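Local coordinates for protein proline dehydrogenase (Deinococcus radiodurans, PDB 4H6Q) that oxidises L-proline to delta-1-pyrroline-5-carboxylate with FAD as cofactor, passing the electrons to a quinone in the first step of proline breakdown, at residues Leu167-Arg178 against Val209-His220. Residues are numbered along the deposited sequence; the frame is centred on the assembly and turned at random. Where two conformers were deposited one is given.
Sequences LQSYLYRSLGDR and VDQNYRRLVFQH. With FAD (flavin-adenine dinucleotide), chain C.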
# COMPACT_ATOMS: atom_id res chain seq x y z
N LEU A 167 0.49 -8.40 -3.39
CA LEU A 167 0.77 -9.81 -3.07
C LEU A 167 2.01 -9.89 -2.23
O LEU A 167 3.02 -9.15 -2.46
CB LEU A 167 0.92 -10.69 -4.31
CG LEU A 167 -0.36 -10.83 -5.14
CD1 LEU A 167 -0.08 -11.50 -6.44
CD2 LEU A 167 -1.45 -11.59 -4.39
N GLN A 168 1.95 -10.81 -1.27
CA GLN A 168 3.04 -10.94 -0.27
C GLN A 168 3.93 -12.13 -0.60
O GLN A 168 3.44 -13.30 -0.69
CB GLN A 168 2.47 -11.11 1.15
CG GLN A 168 1.58 -9.96 1.61
CD GLN A 168 0.42 -10.41 2.45
OE1 GLN A 168 -0.22 -11.41 2.13
NE2 GLN A 168 0.08 -9.63 3.46
N SER A 169 5.23 -11.91 -0.76
CA SER A 169 6.13 -12.99 -1.20
C SER A 169 6.36 -14.06 -0.15
O SER A 169 6.87 -15.15 -0.46
CB SER A 169 7.49 -12.46 -1.67
OG SER A 169 8.34 -12.09 -0.55
N TYR A 170 6.03 -13.80 1.12
CA TYR A 170 6.22 -14.85 2.11
C TYR A 170 5.18 -15.95 2.04
O TYR A 170 5.39 -17.02 2.63
CB TYR A 170 6.41 -14.30 3.55
CG TYR A 170 5.24 -13.60 4.27
CD1 TYR A 170 5.47 -13.05 5.54
CD2 TYR A 170 3.98 -13.41 3.70
CE1 TYR A 170 4.45 -12.38 6.26
CE2 TYR A 170 2.96 -12.72 4.39
CZ TYR A 170 3.21 -12.20 5.66
OH TYR A 170 2.21 -11.52 6.33
N LEU A 171 4.08 -15.75 1.30
CA LEU A 171 3.03 -16.80 1.24
C LEU A 171 3.28 -17.80 0.12
O LEU A 171 3.54 -17.41 -1.02
CB LEU A 171 1.64 -16.18 1.04
CG LEU A 171 1.10 -15.24 2.11
CD1 LEU A 171 -0.39 -14.93 1.84
CD2 LEU A 171 1.26 -15.78 3.52
N TYR A 172 3.12 -19.09 0.42
CA TYR A 172 3.23 -20.11 -0.61
C TYR A 172 2.25 -19.91 -1.75
O TYR A 172 2.56 -20.30 -2.88
CB TYR A 172 2.96 -21.50 -0.01
CG TYR A 172 3.83 -21.85 1.17
CD1 TYR A 172 5.21 -21.96 1.06
CD2 TYR A 172 3.25 -22.17 2.39
CE1 TYR A 172 6.00 -22.34 2.16
CE2 TYR A 172 4.02 -22.53 3.48
CZ TYR A 172 5.40 -22.63 3.36
OH TYR A 172 6.17 -23.00 4.46
N ARG A 173 1.08 -19.33 -1.46
CA ARG A 173 -0.00 -19.23 -2.47
C ARG A 173 0.20 -18.09 -3.48
O ARG A 173 -0.53 -18.01 -4.49
CB ARG A 173 -1.35 -19.02 -1.79
CG ARG A 173 -1.39 -17.75 -0.86
CD ARG A 173 -2.82 -17.51 -0.34
NE ARG A 173 -3.76 -17.31 -1.45
CZ ARG A 173 -5.08 -17.43 -1.35
NH1 ARG A 173 -5.65 -17.76 -0.19
NH2 ARG A 173 -5.84 -17.24 -2.42
N SER A 174 1.13 -17.18 -3.19
CA SER A 174 1.17 -15.91 -3.93
C SER A 174 1.49 -16.03 -5.44
O SER A 174 0.89 -15.31 -6.25
CB SER A 174 2.12 -14.91 -3.26
OG SER A 174 1.56 -14.52 -2.02
N LEU A 175 2.43 -16.90 -5.82
CA LEU A 175 2.73 -17.04 -7.24
C LEU A 175 1.51 -17.50 -8.04
O LEU A 175 1.25 -17.01 -9.15
CB LEU A 175 3.91 -18.00 -7.48
CG LEU A 175 5.31 -17.37 -7.34
CD1 LEU A 175 6.33 -18.44 -7.65
CD2 LEU A 175 5.56 -16.18 -8.26
N GLY A 176 0.77 -18.48 -7.50
CA GLY A 176 -0.43 -18.96 -8.16
C GLY A 176 -1.50 -17.86 -8.21
O GLY A 176 -2.19 -17.69 -9.25
N ASP A 177 -1.62 -17.08 -7.14
CA ASP A 177 -2.58 -15.96 -7.14
C ASP A 177 -2.21 -14.96 -8.24
O ASP A 177 -3.09 -14.47 -8.96
CB ASP A 177 -2.55 -15.21 -5.81
CG ASP A 177 -3.16 -16.00 -4.66
OD1 ASP A 177 -4.09 -16.82 -4.89
OD2 ASP A 177 -2.75 -15.75 -3.52
N ARG A 178 -0.91 -14.67 -8.40
CA ARG A 178 -0.51 -13.68 -9.38
C ARG A 178 -0.87 -14.15 -10.78
O ARG A 178 -1.43 -13.40 -11.59
CB ARG A 178 1.00 -13.43 -9.27
CG ARG A 178 1.42 -12.14 -10.04
CD ARG A 178 2.88 -12.27 -10.67
NE ARG A 178 2.80 -13.31 -11.71
CZ ARG A 178 2.21 -13.19 -12.89
NH1 ARG A 178 1.74 -12.00 -13.30
NH2 ARG A 178 2.10 -14.26 -13.67
N VAL A 209 11.66 -16.32 1.22
CA VAL A 209 10.86 -15.09 1.09
C VAL A 209 11.48 -14.18 0.05
O VAL A 209 10.77 -13.62 -0.82
CB VAL A 209 10.76 -14.34 2.43
CG1 VAL A 209 9.96 -13.03 2.26
CG2 VAL A 209 10.07 -15.23 3.45
N ASP A 210 12.80 -14.00 0.12
CA ASP A 210 13.50 -13.09 -0.80
C ASP A 210 13.55 -13.61 -2.25
O ASP A 210 13.44 -12.81 -3.20
CB ASP A 210 14.93 -12.80 -0.30
CG ASP A 210 14.95 -11.99 0.98
OD1 ASP A 210 13.88 -11.44 1.38
OD2 ASP A 210 16.06 -11.91 1.60
N GLN A 211 13.75 -14.91 -2.44
CA GLN A 211 13.71 -15.48 -3.77
C GLN A 211 12.32 -15.40 -4.37
O GLN A 211 12.16 -15.07 -5.56
CB GLN A 211 14.19 -16.93 -3.77
CG GLN A 211 14.59 -17.34 -5.18
CD GLN A 211 15.61 -16.35 -5.84
OE1 GLN A 211 16.53 -15.79 -5.19
NE2 GLN A 211 15.44 -16.14 -7.13
N ASN A 212 11.31 -15.69 -3.55
CA ASN A 212 9.93 -15.67 -4.04
C ASN A 212 9.53 -14.25 -4.41
O ASN A 212 8.74 -14.05 -5.33
CB ASN A 212 8.97 -16.27 -3.00
CG ASN A 212 7.69 -16.75 -3.62
OD1 ASN A 212 7.73 -17.47 -4.63
ND2 ASN A 212 6.54 -16.40 -3.04
N TYR A 213 10.09 -13.26 -3.70
CA TYR A 213 9.88 -11.86 -4.03
C TYR A 213 10.34 -11.56 -5.46
O TYR A 213 9.59 -10.95 -6.28
CB TYR A 213 10.60 -10.96 -3.01
CG TYR A 213 10.25 -9.49 -3.17
CD1 TYR A 213 9.27 -8.90 -2.38
CD2 TYR A 213 10.88 -8.69 -4.16
CE1 TYR A 213 8.93 -7.55 -2.53
CE2 TYR A 213 10.55 -7.37 -4.30
CZ TYR A 213 9.58 -6.81 -3.51
OH TYR A 213 9.23 -5.48 -3.71
N ARG A 214 11.55 -11.99 -5.79
CA ARG A 214 12.04 -11.83 -7.15
C ARG A 214 11.13 -12.52 -8.17
O ARG A 214 10.84 -11.93 -9.21
CB ARG A 214 13.47 -12.34 -7.27
CG ARG A 214 14.47 -11.53 -6.48
CD ARG A 214 15.83 -12.22 -6.51
NE ARG A 214 16.92 -11.40 -6.00
CZ ARG A 214 17.19 -11.22 -4.73
NH1 ARG A 214 16.45 -11.83 -3.80
NH2 ARG A 214 18.24 -10.45 -4.39
N ARG A 215 10.70 -13.76 -7.91
CA ARG A 215 9.83 -14.46 -8.86
C ARG A 215 8.55 -13.66 -9.10
O ARG A 215 8.09 -13.54 -10.24
CB ARG A 215 9.50 -15.90 -8.38
CG ARG A 215 10.71 -16.81 -8.31
CD ARG A 215 10.28 -18.27 -8.07
NE ARG A 215 9.84 -18.47 -6.69
CZ ARG A 215 10.54 -19.13 -5.77
NH1 ARG A 215 11.71 -19.69 -6.09
NH2 ARG A 215 10.08 -19.26 -4.53
N LEU A 216 7.95 -13.10 -8.04
CA LEU A 216 6.71 -12.34 -8.21
C LEU A 216 6.94 -11.11 -9.12
O LEU A 216 6.14 -10.84 -10.03
CB LEU A 216 6.17 -11.87 -6.85
CG LEU A 216 5.36 -12.93 -6.10
CD1 LEU A 216 5.18 -12.44 -4.68
CD2 LEU A 216 3.99 -13.16 -6.78
N VAL A 217 7.95 -10.32 -8.80
CA VAL A 217 8.26 -9.10 -9.57
C VAL A 217 8.57 -9.48 -11.01
O VAL A 217 8.03 -8.86 -11.94
CB VAL A 217 9.43 -8.33 -8.93
CG1 VAL A 217 9.97 -7.23 -9.88
CG2 VAL A 217 9.01 -7.72 -7.60
N PHE A 218 9.46 -10.45 -11.21
CA PHE A 218 9.94 -10.78 -12.55
C PHE A 218 8.79 -11.34 -13.39
O PHE A 218 8.65 -11.01 -14.59
CB PHE A 218 11.08 -11.80 -12.48
CG PHE A 218 12.34 -11.28 -11.84
CD1 PHE A 218 12.50 -9.92 -11.54
CD2 PHE A 218 13.36 -12.17 -11.50
CE1 PHE A 218 13.70 -9.47 -10.92
CE2 PHE A 218 14.56 -11.72 -10.88
CZ PHE A 218 14.72 -10.37 -10.59
N GLN A 219 7.93 -12.18 -12.80
CA GLN A 219 6.81 -12.74 -13.56
C GLN A 219 5.79 -11.66 -13.91
O GLN A 219 5.19 -11.68 -14.99
CB GLN A 219 6.12 -13.88 -12.77
CG GLN A 219 6.93 -15.18 -12.71
CD GLN A 219 7.17 -15.76 -14.08
OE1 GLN A 219 6.22 -16.06 -14.82
NE2 GLN A 219 8.44 -15.89 -14.45
N HIS A 220 5.57 -10.72 -13.00
CA HIS A 220 4.62 -9.65 -13.27
C HIS A 220 5.13 -8.74 -14.41
O HIS A 220 4.36 -8.37 -15.31
CB HIS A 220 4.29 -8.81 -12.02
CG HIS A 220 2.87 -8.34 -12.00
ND1 HIS A 220 1.81 -9.23 -12.13
CD2 HIS A 220 2.32 -7.11 -11.82
CE1 HIS A 220 0.67 -8.54 -12.02
NE2 HIS A 220 0.96 -7.26 -11.82
PA FAD C . 13.49 -6.26 5.06
O1A FAD C . 14.24 -7.50 4.56
O2A FAD C . 12.60 -6.41 6.23
O5B FAD C . 14.37 -5.08 5.38
C5B FAD C . 15.32 -4.63 4.43
C4B FAD C . 16.12 -3.44 4.92
O4B FAD C . 15.29 -2.31 4.84
C3B FAD C . 16.51 -3.51 6.35
O3B FAD C . 17.67 -4.27 6.62
C2B FAD C . 16.66 -2.07 6.67
O2B FAD C . 17.82 -1.51 6.10
C1B FAD C . 15.47 -1.50 5.96
N9A FAD C . 14.24 -1.51 6.76
C8A FAD C . 13.05 -2.18 6.46
N7A FAD C . 12.12 -1.98 7.39
C5A FAD C . 12.68 -1.13 8.34
C6A FAD C . 12.23 -0.58 9.52
N6A FAD C . 10.90 -0.81 9.99
N1A FAD C . 13.06 0.21 10.22
C2A FAD C . 14.32 0.47 9.80
N3A FAD C . 14.82 -0.04 8.67
C4A FAD C . 14.02 -0.81 7.94
N1 FAD C . 3.12 -5.87 3.56
C2 FAD C . 1.87 -6.39 3.64
O2 FAD C . 1.74 -7.55 4.23
N3 FAD C . 0.77 -5.76 3.12
C4 FAD C . 0.87 -4.53 2.48
O4 FAD C . -0.22 -3.91 1.99
C4X FAD C . 2.20 -3.92 2.37
N5 FAD C . 2.37 -2.71 1.75
C5X FAD C . 3.66 -2.22 1.65
C6 FAD C . 3.87 -0.99 1.01
C7 FAD C . 5.18 -0.48 0.87
C7M FAD C . 5.42 0.86 0.18
C8 FAD C . 6.27 -1.23 1.39
C8M FAD C . 7.68 -0.73 1.26
C9 FAD C . 6.04 -2.44 2.06
C9A FAD C . 4.76 -2.94 2.17
N10 FAD C . 4.57 -4.18 2.82
C10 FAD C . 3.29 -4.67 2.93
C1' FAD C . 5.68 -4.97 3.33
C2' FAD C . 5.97 -4.88 4.79
O2' FAD C . 5.61 -3.57 5.19
C3' FAD C . 7.43 -5.41 4.74
O3' FAD C . 7.59 -6.76 5.04
C4' FAD C . 8.47 -4.61 5.41
O4' FAD C . 8.42 -3.37 4.81
C5' FAD C . 9.82 -5.28 5.18
O5' FAD C . 10.70 -4.34 4.66
P FAD C . 11.62 -4.64 3.39
O1P FAD C . 10.97 -5.26 2.12
O2P FAD C . 12.46 -3.34 3.29
O3P FAD C . 12.75 -5.69 3.86
O HOH W 1 4.30 -18.01 -3.82
O HOH W 2 3.53 -16.67 -14.17
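S169 packs against helix 206-222 at V209 and Y213, its OG giving a hydrogen bond of 2.9 Å to V209 O from above the carbonyl plane, while Y213 N reaches the same oxygen from the opposite face. The same OG lies at the edge of the Y213 ring. N212, its CG turned away from the backbone N (chi1 -158°), carries ND2 across to S169 O at 2.9 Å; a water accepts from ND2 and from L175 N and donates to L171 O. R215 holds the amide's other end, NE and NH2 both on N212 OD1, and L175 runs antiparallel to the N212 side chain, CD1 3.5 Å from OD1. One turn on, L216 fills in between S169 and L175, CD1 against S169 CA and CD2 3.7 Å from L175 CD2. At the far end R178 folds twice along its chain, bringing NH1 to donate to H220 ND1 (3.0 Å) near the imidazole plane, guanidinium and imidazole 64° apart; NH1 also salt-bridges D182, and H220 NE2 hydrogen-bonds P186 O. A leucine in place of R178 would probably leave H220 ND1 and D182 without this partner. Segments 174-178 and 209-220 run nearly parallel, 7° apart, as neighbouring helices outside a beta8-alpha8 (TIM) barrel, with Q168 NE2, at the C-terminal end of strand 163-168, hydrogen-bonded to flavin O2.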